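Oxalate decarboxylase (Lactobacillus farciminis, PDB 6L9I) probably catalyses the manganese-dependent breakdown of oxalate to formate and carbon dioxide, as a bicupin enzyme. Local coordinates at residues F207-N210 with D211-P214. Sequence-based numbering, arbitrary orientation.
Sequences FHMN and DLKP
Asp-211 folds back on His-208 through the backbone. Its N donates to His-208 O at 3.1 Å, and the N-H points fairly straight at the oxygen (155°). It comes in from above the carbonyl plane. The carboxylate of Asp-211 lies over the turn, with OD2 over Asn-210 C. Its CG lies anti to its own carbonyl carbon (chi1 -53°), and this brings Asp-211 OD1 to 3.8 Å from His-208 CB. The imidazole turns off towards Asp-103, which its NE2 bonds. His-208 ND1 and Asp-211 OD1 are 5.8 Å apart, too far for a salt bridge.

Leu-212 takes the next step of the same 3-10 turn. Its N donates to Met-209 O at 3.3 Å, again from above the carbonyl plane and with more bend (146°). Its side chain crosses that of Phe-207 at about a right angle. Leu-212 CB meets the edge of the ring, in its plane, 3.9 Å from Phe-207 CE1. Leu-212 CD2 lies 4.2 Å from Met-209 SD, a looser apolar touch. Trp-223 and Ile-225 of strand 220-225 also touch Leu-212. Phe-207 and Met-209 reach back to Leu-110 of strand 110-113.

Two successive i to i+3 bonds thus define a short 3-10 turn in the link between strands 206-207 and 215-217, which belong to the sheets of the two cupin halves. These two N-H groups and two carbonyls are paired within the turn, while Met-209 N bonds Asp-109. The carboxylate, probably ionised, is on an exposed residue, and the apolar side chains join the two sheets.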
loop_
_atom_site.group_PDB
_atom_site.type_symbol
_atom_site.label_atom_id
_atom_site.label_comp_id
_atom_site.label_asym_id
_atom_site.label_seq_id
_atom_site.Cartn_x
_atom_site.Cartn_y
_atom_site.Cartn_z
ATOM N N PHE A 207 -19.104 4.907 -33.297
ATOM C CA PHE A 207 -20.315 5.700 -33.114
ATOM C C PHE A 207 -20.244 6.932 -34.008
ATOM O O PHE A 207 -19.355 7.773 -33.838
ATOM C CB PHE A 207 -20.521 6.103 -31.653
ATOM C CG PHE A 207 -21.889 6.652 -31.381
ATOM C CD1 PHE A 207 -22.150 8.002 -31.532
ATOM C CD2 PHE A 207 -22.925 5.813 -31.008
ATOM C CE1 PHE A 207 -23.414 8.508 -31.306
ATOM C CE2 PHE A 207 -24.187 6.311 -30.783
ATOM C CZ PHE A 207 -24.433 7.662 -30.930
ATOM N N HIS A 208 -21.175 7.034 -34.958
ATOM C CA HIS A 208 -21.252 8.178 -35.858
ATOM C C HIS A 208 -22.139 9.249 -35.231
ATOM O O HIS A 208 -23.329 9.022 -34.983
ATOM C CB HIS A 208 -21.776 7.758 -37.229
ATOM C CG HIS A 208 -20.779 6.990 -38.042
ATOM N ND1 HIS A 208 -20.055 7.564 -39.065
ATOM C CD2 HIS A 208 -20.398 5.692 -37.994
ATOM C CE1 HIS A 208 -19.262 6.654 -39.604
ATOM N NE2 HIS A 208 -19.452 5.510 -38.974
ATOM N N MET A 209 -21.545 10.413 -34.954
ATOM C CA MET A 209 -22.201 11.430 -34.136
ATOM C C MET A 209 -23.379 12.105 -34.826
ATOM O O MET A 209 -24.201 12.720 -34.141
ATOM C CB MET A 209 -21.170 12.491 -33.719
ATOM C CG MET A 209 -21.611 13.361 -32.552
ATOM S SD MET A 209 -21.940 12.367 -31.087
ATOM C CE MET A 209 -20.378 11.516 -30.917
ATOM N N ASN A 210 -23.499 11.999 -36.149
ATOM C CA ASN A 210 -24.651 12.591 -36.815
ATOM C C ASN A 210 -25.933 11.819 -36.551
ATOM O O ASN A 210 -27.016 12.355 -36.814
ATOM C CB ASN A 210 -24.383 12.708 -38.323
ATOM C CG ASN A 210 -23.494 13.892 -38.659
ATOM O OD1 ASN A 210 -22.474 13.737 -39.334
ATOM N ND2 ASN A 210 -23.863 15.074 -38.178
ATOM N N ASP A 211 -25.826 10.576 -36.059
ATOM C CA ASP A 211 -26.946 9.720 -35.665
ATOM C C ASP A 211 -27.528 10.077 -34.301
ATOM O O ASP A 211 -28.398 9.349 -33.803
ATOM C CB ASP A 211 -26.521 8.240 -35.680
ATOM C CG ASP A 211 -25.912 7.829 -37.000
ATOM O OD1 ASP A 211 -25.417 6.685 -37.096
ATOM O OD2 ASP A 211 -25.916 8.652 -37.940
ATOM N N LEU A 212 -27.046 11.145 -33.666
ATOM C CA LEU A 212 -27.433 11.435 -32.288
ATOM C C LEU A 212 -27.945 12.857 -32.151
ATOM O O LEU A 212 -27.290 13.815 -32.589
ATOM C CB LEU A 212 -26.293 11.206 -31.304
ATOM C CG LEU A 212 -26.752 11.368 -29.855
ATOM C CD1 LEU A 212 -27.517 10.129 -29.397
ATOM C CD2 LEU A 212 -25.542 11.591 -28.976
ATOM N N LYS A 213 -29.114 12.983 -31.480
ATOM C CA LYS A 213 -29.819 14.215 -31.186
ATOM C C LYS A 213 -29.263 14.808 -29.901
ATOM O O LYS A 213 -29.198 14.098 -28.885
ATOM C CB LYS A 213 -31.271 13.867 -30.956
ATOM C CG LYS A 213 -32.073 13.867 -32.202
ATOM C CD LYS A 213 -31.790 15.116 -33.023
ATOM C CE LYS A 213 -33.129 15.576 -33.610
ATOM N NZ LYS A 213 -33.076 16.329 -34.903
ATOM N N PRO A 214 -28.876 16.075 -29.864
ATOM C CA PRO A 214 -28.386 16.638 -28.604
ATOM C C PRO A 214 -29.514 17.108 -27.697
ATOM O O PRO A 214 -30.536 17.629 -28.146
ATOM C CB PRO A 214 -27.487 17.809 -29.050
ATOM C CG PRO A 214 -28.030 18.260 -30.332
ATOM C CD PRO A 214 -28.563 16.962 -31.004
#